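PDB 3B7F: glycosyl hydrolase, BNR repeat from Ralstonia eutropha, which is of unconfirmed function, a seven-bladed beta-propeller that may act as a glycosyl hydrolase. Local coordinates for residues E19-V27 against L36-W45; V341-D349 against P383-A391. All blocks are in the same frame, centred on the assembly; numbering follows the deposited sequence.

Contact 1: residues E19-V27 against L36-W45; sequences ESGPVMLLV and LASDPARRTW. With EDO (1,2-ethanediol), chain P.
S38 turns its OG toward V23 by taking the position between its own backbone N and carbonyl carbon (chi1 80°), and V23 holds CG1 anti to its N (chi1 171°), next to W45. The serine oxygen thereby accepts V23 N at 2.9 Å, almost dead straight (174°), while donating to D39 O at 2.7 Å. D39 O also takes R42 N, from the other face of its carbonyl plane. In return S38 N binds V23 O, and L25 and L36 exchange two backbone bonds as a hydrogen-bonded pair of the antiparallel hairpin 24-29/32-38. Beneath, V23 CG1 packs at 3.8 Å on W45 CH2, and L25 crosses the indole at about a right angle, its CG 3.9 Å from CZ3; S38 CB lies over the centre of one indole face. V23 CG2 rests at 3.7 Å on CD of R42, whose guanidinium reaches on to D349 in a salt bridge. Past the strand ends, water 1 links G21 N to P40 O. With OG both accepting and donating, the serine side chain takes the place of a backbone acceptor for V23 N just before the regular pairing of 24-29 with 32-38 begins, and fixes the D39-R42 turn against V23.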
loop_
_atom_site.group_PDB
_atom_site.type_symbol
_atom_site.label_atom_id
_atom_site.label_comp_id
_atom_site.label_asym_id
_atom_site.label_seq_id
_atom_site.Cartn_x
_atom_site.Cartn_y
_atom_site.Cartn_z
ATOM N N GLU A 19 3.702 -20.722 2.588
ATOM C CA GLU A 19 2.808 -21.065 1.482
ATOM C C GLU A 19 3.633 -21.712 0.410
ATOM O O GLU A 19 4.852 -21.644 0.423
ATOM C CB GLU A 19 2.061 -19.858 0.932
ATOM C CG GLU A 19 1.036 -19.310 1.909
ATOM C CD GLU A 19 0.269 -18.114 1.363
ATOM O OE1 GLU A 19 0.580 -17.640 0.250
ATOM O OE2 GLU A 19 -0.671 -17.646 2.041
ATOM N N SER A 20 2.948 -22.347 -0.519
ATOM C CA SER A 20 3.592 -23.133 -1.537
ATOM C C SER A 20 2.825 -23.071 -2.851
ATOM O O SER A 20 1.650 -22.671 -2.890
ATOM C CB SER A 20 3.657 -24.562 -1.021
ATOM O OG SER A 20 4.379 -25.372 -1.894
ATOM N N GLY A 21 3.500 -23.451 -3.927
ATOM C CA GLY A 21 2.880 -23.465 -5.238
ATOM C C GLY A 21 2.913 -22.135 -6.010
ATOM O O GLY A 21 3.719 -21.249 -5.703
ATOM N N PRO A 22 2.047 -22.004 -7.038
ATOM C CA PRO A 22 2.036 -20.830 -7.880
ATOM C C PRO A 22 1.704 -19.551 -7.146
ATOM O O PRO A 22 0.898 -19.565 -6.223
ATOM C CB PRO A 22 0.890 -21.122 -8.864
ATOM C CG PRO A 22 0.840 -22.575 -8.958
ATOM C CD PRO A 22 1.025 -22.973 -7.496
ATOM N N VAL A 23 2.358 -18.473 -7.558
ATOM C CA VAL A 23 2.097 -17.127 -7.071
ATOM C C VAL A 23 1.409 -16.345 -8.196
ATOM O O VAL A 23 1.654 -16.575 -9.394
ATOM C CB VAL A 23 3.408 -16.431 -6.615
ATOM C CG1 VAL A 23 3.195 -14.955 -6.300
ATOM C CG2 VAL A 23 3.979 -17.129 -5.401
HETATM N N MSE A 24 0.550 -15.416 -7.803
HETATM C CA MSE A 24 -0.118 -14.541 -8.710
HETATM C C MSE A 24 0.196 -13.132 -8.280
HETATM O O MSE A 24 0.282 -12.872 -7.096
HETATM C CB MSE A 24 -1.617 -14.788 -8.673
HETATM C CG MSE A 24 -2.409 -13.884 -9.634
HETATM SE SE MSE A 24 -4.223 -14.518 -9.975
HETATM C CE MSE A 24 -3.691 -16.064 -11.075
ATOM N N LEU A 25 0.391 -12.236 -9.246
ATOM C CA LEU A 25 0.605 -10.808 -8.980
ATOM C C LEU A 25 -0.523 -10.103 -9.702
ATOM O O LEU A 25 -0.789 -10.423 -10.826
ATOM C CB LEU A 25 1.961 -10.305 -9.479
ATOM C CG LEU A 25 3.222 -10.994 -8.953
ATOM C CD1 LEU A 25 4.413 -10.396 -9.676
ATOM C CD2 LEU A 25 3.373 -10.884 -7.408
ATOM N N LEU A 26 -1.184 -9.182 -9.017
ATOM C CA LEU A 26 -2.335 -8.427 -9.497
ATOM C C LEU A 26 -1.795 -7.039 -9.739
ATOM O O LEU A 26 -1.451 -6.360 -8.768
ATOM C CB LEU A 26 -3.423 -8.400 -8.419
ATOM C CG LEU A 26 -3.724 -9.697 -7.659
ATOM C CD1 LEU A 26 -4.871 -9.429 -6.613
ATOM C CD2 LEU A 26 -4.067 -10.827 -8.609
ATOM N N VAL A 27 -1.739 -6.623 -11.019
ATOM C CA VAL A 27 -1.067 -5.426 -11.433
ATOM C C VAL A 27 -2.041 -4.365 -11.928
ATOM O O VAL A 27 -2.684 -4.550 -12.967
ATOM C CB VAL A 27 -0.051 -5.731 -12.581
ATOM C CG1 VAL A 27 0.739 -4.474 -12.937
ATOM C CG2 VAL A 27 0.878 -6.893 -12.213
ATOM N N LEU A 36 -0.134 -11.681 -13.387
ATOM C CA LEU A 36 1.043 -12.527 -13.631
ATOM C C LEU A 36 0.903 -13.787 -12.813
ATOM O O LEU A 36 0.558 -13.706 -11.657
ATOM C CB LEU A 36 2.351 -11.795 -13.319
ATOM C CG LEU A 36 2.901 -10.883 -14.401
ATOM C CD1 LEU A 36 3.794 -9.798 -13.813
ATOM C CD2 LEU A 36 3.636 -11.723 -15.501
ATOM N N ALA A 37 1.135 -14.951 -13.419
ATOM C CA ALA A 37 1.017 -16.229 -12.693
ATOM C C ALA A 37 2.304 -17.044 -12.849
ATOM O O ALA A 37 2.802 -17.202 -13.961
ATOM C CB ALA A 37 -0.213 -17.017 -13.181
ATOM N N SER A 38 2.832 -17.562 -11.746
ATOM C CA SER A 38 4.051 -18.366 -11.790
ATOM C C SER A 38 3.791 -19.860 -11.771
ATOM O O SER A 38 2.679 -20.313 -11.496
ATOM C CB SER A 38 4.959 -18.059 -10.608
ATOM O OG SER A 38 4.552 -18.720 -9.412
ATOM N N ASP A 39 4.854 -20.598 -12.104
ATOM C CA ASP A 39 4.927 -22.042 -11.895
ATOM C C ASP A 39 5.212 -22.217 -10.371
ATOM O O ASP A 39 5.494 -21.227 -9.672
ATOM C CB ASP A 39 5.988 -22.707 -12.806
ATOM C CG ASP A 39 7.396 -22.175 -12.604
ATOM O OD1 ASP A 39 7.635 -21.215 -11.837
ATOM O OD2 ASP A 39 8.289 -22.707 -13.278
ATOM N N PRO A 40 5.128 -23.448 -9.841
ATOM C CA PRO A 40 5.363 -23.604 -8.395
ATOM C C PRO A 40 6.752 -23.158 -7.893
ATOM O O PRO A 40 6.884 -22.697 -6.760
ATOM C CB PRO A 40 5.182 -25.108 -8.181
ATOM C CG PRO A 40 4.389 -25.568 -9.372
ATOM C CD PRO A 40 4.824 -24.735 -10.493
ATOM N N ALA A 41 7.763 -23.314 -8.739
ATOM C CA ALA A 41 9.120 -22.913 -8.451
ATOM C C ALA A 41 9.354 -21.406 -8.581
ATOM O O ALA A 41 10.435 -20.976 -8.282
ATOM C CB ALA A 41 10.103 -23.675 -9.378
ATOM N N ARG A 42 8.365 -20.622 -9.034
ATOM C CA ARG A 42 8.471 -19.172 -9.224
ATOM C C ARG A 42 9.606 -18.782 -10.150
ATOM O O ARG A 42 10.279 -17.749 -9.911
ATOM C CB ARG A 42 8.592 -18.413 -7.889
ATOM C CG ARG A 42 7.377 -18.561 -6.979
ATOM C CD ARG A 42 7.607 -17.876 -5.651
ATOM N NE ARG A 42 8.603 -18.594 -4.864
ATOM C CZ ARG A 42 9.247 -18.144 -3.778
ATOM N NH1 ARG A 42 9.064 -16.932 -3.336
ATOM N NH2 ARG A 42 10.122 -18.940 -3.150
ATOM N N ARG A 43 9.828 -19.585 -11.202
ATOM C CA ARG A 43 10.897 -19.259 -12.164
ATOM C C ARG A 43 10.366 -18.760 -13.520
ATOM O O ARG A 43 10.940 -17.827 -14.061
ATOM C CB ARG A 43 11.941 -20.376 -12.295
ATOM C CG ARG A 43 11.848 -21.356 -13.431
ATOM C CD ARG A 43 13.271 -21.816 -13.756
ATOM N NE ARG A 43 14.053 -20.755 -14.416
ATOM C CZ ARG A 43 14.275 -20.626 -15.732
ATOM N NH1 ARG A 43 13.813 -21.506 -16.636
ATOM N NH2 ARG A 43 15.006 -19.600 -16.167
ATOM N N THR A 44 9.297 -19.355 -14.043
ATOM C CA THR A 44 8.668 -18.875 -15.278
ATOM C C THR A 44 7.308 -18.255 -14.914
ATOM O O THR A 44 6.633 -18.741 -14.004
ATOM C CB THR A 44 8.511 -19.993 -16.339
ATOM O OG1 THR A 44 7.642 -21.001 -15.825
ATOM C CG2 THR A 44 9.871 -20.598 -16.689
ATOM N N TRP A 45 6.937 -17.180 -15.623
ATOM C CA TRP A 45 5.698 -16.437 -15.408
ATOM C C TRP A 45 4.875 -16.250 -16.690
ATOM O O TRP A 45 5.416 -16.096 -17.766
ATOM C CB TRP A 45 5.994 -15.061 -14.806
ATOM C CG TRP A 45 6.594 -15.123 -13.425
ATOM C CD1 TRP A 45 7.881 -15.385 -13.122
ATOM C CD2 TRP A 45 5.929 -14.897 -12.171
ATOM N NE1 TRP A 45 8.071 -15.344 -11.775
ATOM C CE2 TRP A 45 6.891 -15.052 -11.159
ATOM C CE3 TRP A 45 4.619 -14.584 -11.809
ATOM C CZ2 TRP A 45 6.589 -14.917 -9.808
ATOM C CZ3 TRP A 45 4.314 -14.453 -10.456
ATOM C CH2 TRP A 45 5.296 -14.607 -9.473
HETATM C C1 EDO P . 2.660 -21.259 -15.476
HETATM O O1 EDO P . 2.412 -19.876 -15.204
HETATM C C2 EDO P . 3.891 -21.410 -16.367
HETATM O O2 EDO P . 4.855 -20.381 -16.089
HETATM O O HOH W 1 6.050 -23.884 -4.342
#

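Contact 2: residues V341-D349 against P383-A391; sequences VKRQAMTAD and PHIYAVQSA
K342 and H384 meet where two blades of the beta-propeller adjoin: 346-348 and 385-391 are the innermost strands of successive blades, running nearly parallel around the central axis. The lysine can be followed outward from its backbone. Its CB passes 4.0 Å from Y386 O, and CD comes 3.7 Å from I385 O. CE sits 3.6 Å from CD1 of Y386, the two side chains lying side by side and pointing the same way. NZ then ends at the edge of the imidazole, giving a hydrogen bond of 2.9 Å to H384 NE2 from only 7° out of the ring plane. H384 in turn sets its CD2 over the rim of one Y386 face, and H58 stacks on the tyrosine ring.

Farther along, direct backbone pairing is sparse. V388 N binds Q344 O at 2.9 Å, and the CB atoms of Q344 and A387 pack at 3.6 Å. Water fills in for missing bonds: one molecule joins K342 N to I385 O, and another ties Q344 N and OE1 to Y386 O. Next to these, Y386 and A387 form a classic beta bulge facing A28, on the side where the strand pairs with 24-29. The amide of Q344 reaches away to F118 O, toward another blade.

At the far end side chains replace the backbone. T347 carries OG1 anti to its N (chi1 -167°), where it accepts S390 N at 3.1 Å; its CG2 packs near CG1 of V388. S390 donates a second time: its OG gives a bond to A348 O at 2.7 Å, approaching from above the carbonyl plane, 41° out of it.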
loop_
_atom_site.group_PDB
_atom_site.type_symbol
_atom_site.label_atom_id
_atom_site.label_comp_id
_atom_site.label_asym_id
_atom_site.label_seq_id
_atom_site.Cartn_x
_atom_site.Cartn_y
_atom_site.Cartn_z
ATOM N N VAL A 341 9.000 3.808 -8.135
ATOM C CA VAL A 341 8.196 2.696 -7.582
ATOM C C VAL A 341 7.216 3.367 -6.607
ATOM O O VAL A 341 7.631 3.979 -5.638
ATOM C CB VAL A 341 9.085 1.610 -6.938
ATOM C CG1 VAL A 341 8.242 0.455 -6.256
ATOM C CG2 VAL A 341 10.008 1.045 -7.986
ATOM N N LYS A 342 5.921 3.314 -6.923
ATOM C CA LYS A 342 4.881 3.975 -6.128
ATOM C C LYS A 342 4.550 3.131 -4.868
ATOM O O LYS A 342 5.034 1.990 -4.734
ATOM C CB LYS A 342 3.648 4.279 -6.994
ATOM C CG LYS A 342 3.770 5.464 -7.983
ATOM C CD LYS A 342 2.588 5.420 -8.961
ATOM C CE LYS A 342 2.062 6.783 -9.423
ATOM N NZ LYS A 342 2.999 7.651 -10.107
ATOM N N ARG A 343 3.750 3.719 -3.963
ATOM C CA ARG A 343 3.412 3.141 -2.627
ATOM C C ARG A 343 2.900 1.741 -2.589
ATOM O O ARG A 343 3.231 1.016 -1.663
ATOM C CB ARG A 343 2.227 3.834 -1.987
ATOM C CG ARG A 343 2.344 5.169 -1.685
ATOM C CD ARG A 343 0.966 5.809 -1.721
ATOM N NE ARG A 343 1.335 7.190 -1.970
ATOM C CZ ARG A 343 1.315 8.169 -1.102
ATOM N NH1 ARG A 343 0.813 8.031 0.093
ATOM N NH2 ARG A 343 1.754 9.340 -1.487
ATOM N N GLN A 344 1.972 1.440 -3.504
ATOM C CA GLN A 344 1.325 0.137 -3.581
ATOM C C GLN A 344 2.011 -0.760 -4.594
ATOM O O GLN A 344 1.569 -1.887 -4.811
ATOM C CB GLN A 344 -0.141 0.301 -3.978
ATOM C CG GLN A 344 -1.016 1.032 -2.962
ATOM C CD GLN A 344 -2.203 1.689 -3.628
ATOM O OE1 GLN A 344 -2.013 2.524 -4.509
ATOM N NE2 GLN A 344 -3.439 1.316 -3.217
ATOM N N ALA A 345 3.093 -0.288 -5.194
ATOM C CA ALA A 345 3.783 -1.032 -6.253
ATOM C C ALA A 345 4.888 -2.027 -5.806
ATOM O O ALA A 345 5.629 -2.523 -6.657
ATOM C CB ALA A 345 4.292 -0.041 -7.328
HETATM N N MSE A 346 5.028 -2.298 -4.504
HETATM C CA MSE A 346 5.872 -3.399 -3.999
HETATM C C MSE A 346 4.990 -4.351 -3.230
HETATM O O MSE A 346 4.071 -3.909 -2.558
HETATM C CB MSE A 346 6.970 -3.014 -3.014
HETATM C CG MSE A 346 8.148 -2.386 -3.593
HETATM SE SE MSE A 346 9.751 -2.722 -2.534
HETATM C CE MSE A 346 9.100 -1.849 -1.021
ATOM N N THR A 347 5.304 -5.646 -3.310
ATOM C CA THR A 347 4.589 -6.679 -2.575
ATOM C C THR A 347 5.529 -7.849 -2.349
ATOM O O THR A 347 6.614 -7.931 -2.949
ATOM C CB THR A 347 3.329 -7.149 -3.335
ATOM O OG1 THR A 347 2.490 -7.937 -2.488
ATOM C CG2 THR A 347 3.705 -7.944 -4.594
ATOM N N ALA A 348 5.101 -8.742 -1.475
ATOM C CA ALA A 348 5.881 -9.914 -1.159
ATOM C C ALA A 348 4.933 -11.099 -1.038
ATOM O O ALA A 348 3.757 -10.916 -0.763
ATOM C CB ALA A 348 6.721 -9.677 0.140
ATOM N N ASP A 349 5.426 -12.296 -1.341
ATOM C CA ASP A 349 4.642 -13.527 -1.170
ATOM C C ASP A 349 4.938 -14.126 0.237
ATOM O O ASP A 349 5.683 -13.527 1.011
ATOM C CB ASP A 349 4.868 -14.500 -2.334
ATOM C CG ASP A 349 6.271 -15.074 -2.394
ATOM O OD1 ASP A 349 6.851 -15.416 -1.344
ATOM O OD2 ASP A 349 6.786 -15.210 -3.530
ATOM N N PRO A 383 1.535 -0.383 -19.165
ATOM C CA PRO A 383 1.323 1.018 -18.859
ATOM C C PRO A 383 1.786 1.335 -17.449
ATOM O O PRO A 383 2.031 0.429 -16.673
ATOM C CB PRO A 383 -0.196 1.163 -18.989
ATOM C CG PRO A 383 -0.593 0.028 -19.931
ATOM C CD PRO A 383 0.246 -1.066 -19.416
ATOM N N HIS A 384 1.925 2.622 -17.156
ATOM C CA HIS A 384 2.309 3.161 -15.838
ATOM C C HIS A 384 1.688 2.367 -14.671
ATOM O O HIS A 384 0.481 2.389 -14.491
ATOM C CB HIS A 384 1.848 4.636 -15.843
ATOM C CG HIS A 384 2.132 5.420 -14.594
ATOM N ND1 HIS A 384 2.989 6.503 -14.586
ATOM C CD2 HIS A 384 1.636 5.322 -13.335
ATOM C CE1 HIS A 384 3.026 7.017 -13.370
ATOM N NE2 HIS A 384 2.222 6.317 -12.591
ATOM N N ILE A 385 2.521 1.704 -13.858
ATOM C CA ILE A 385 2.052 0.859 -12.750
ATOM C C ILE A 385 1.822 1.623 -11.422
ATOM O O ILE A 385 2.729 2.282 -10.877
ATOM C CB ILE A 385 3.017 -0.359 -12.520
ATOM C CG1 ILE A 385 3.128 -1.230 -13.789
ATOM C CG2 ILE A 385 2.565 -1.203 -11.335
ATOM C CD1 ILE A 385 4.440 -2.184 -13.864
ATOM N N TYR A 386 0.591 1.513 -10.926
ATOM C CA TYR A 386 0.141 2.074 -9.633
ATOM C C TYR A 386 0.315 1.068 -8.477
ATOM O O TYR A 386 0.826 1.436 -7.427
ATOM C CB TYR A 386 -1.337 2.529 -9.665
ATOM C CG TYR A 386 -1.618 3.796 -10.434
ATOM C CD1 TYR A 386 -1.047 4.994 -10.047
ATOM C CD2 TYR A 386 -2.496 3.828 -11.496
ATOM C CE1 TYR A 386 -1.300 6.182 -10.735
ATOM C CE2 TYR A 386 -2.765 5.033 -12.189
ATOM C CZ TYR A 386 -2.151 6.198 -11.807
ATOM O OH TYR A 386 -2.374 7.417 -12.437
ATOM N N ALA A 387 -0.040 -0.197 -8.705
ATOM C CA ALA A 387 -0.014 -1.210 -7.664
ATOM C C ALA A 387 0.327 -2.602 -8.159
ATOM O O ALA A 387 -0.025 -2.976 -9.272
ATOM C CB ALA A 387 -1.385 -1.261 -6.963
ATOM N N VAL A 388 0.992 -3.366 -7.286
ATOM C CA VAL A 388 1.353 -4.757 -7.527
ATOM C C VAL A 388 1.058 -5.411 -6.197
ATOM O O VAL A 388 1.483 -4.908 -5.175
ATOM C CB VAL A 388 2.812 -4.965 -7.936
ATOM C CG1 VAL A 388 3.080 -6.447 -8.185
ATOM C CG2 VAL A 388 3.158 -4.128 -9.182
ATOM N N GLN A 389 0.290 -6.494 -6.235
ATOM C CA GLN A 389 -0.154 -7.208 -5.074
ATOM C C GLN A 389 -0.058 -8.725 -5.280
ATOM O O GLN A 389 -0.494 -9.243 -6.294
ATOM C CB GLN A 389 -1.597 -6.799 -4.845
ATOM C CG GLN A 389 -2.272 -7.355 -3.642
ATOM C CD GLN A 389 -1.782 -6.774 -2.327
ATOM O OE1 GLN A 389 -1.765 -5.563 -2.140
ATOM N NE2 GLN A 389 -1.443 -7.652 -1.392
ATOM N N SER A 390 0.503 -9.432 -4.310
ATOM C CA SER A 390 0.535 -10.894 -4.361
ATOM C C SER A 390 -0.858 -11.491 -4.064
ATOM O O SER A 390 -1.705 -10.861 -3.410
ATOM C CB SER A 390 1.570 -11.466 -3.405
ATOM O OG SER A 390 1.350 -11.031 -2.081
ATOM N N ALA A 391 -1.085 -12.696 -4.596
ATOM C CA ALA A 391 -2.346 -13.409 -4.477
ATOM C C ALA A 391 -2.102 -14.897 -4.657
ATOM O O ALA A 391 -1.099 -15.312 -5.270
ATOM C CB ALA A 391 -3.372 -12.894 -5.493
HETATM O O HOH W 2 5.169 2.170 -9.545
HETATM O O HOH W 3 0.519 3.409 -5.508
HETATM O O HOH W 4 1.486 -3.713 -2.834
#

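From the N terminus, contact 1 comes first and closes the short loop of the hairpin 24-29/32-38. Contact 2 opens much later and closes a longer excursion, in which 356-359, 365-368 and 376-379 complete the blade begun by 346-348. The two are in series, neither nesting nor crossing. The final strand 385-391 brings them together: it joins the N-terminal sheet beside 24-29, with L26 N probably bonded to Q389 O and A391 N to M24 O. That blade is thus built from both chain ends, the familiar velcro closure of propellers. R42 and D349 also join the two contacts across the seam between this composite blade and the 346-379 blade.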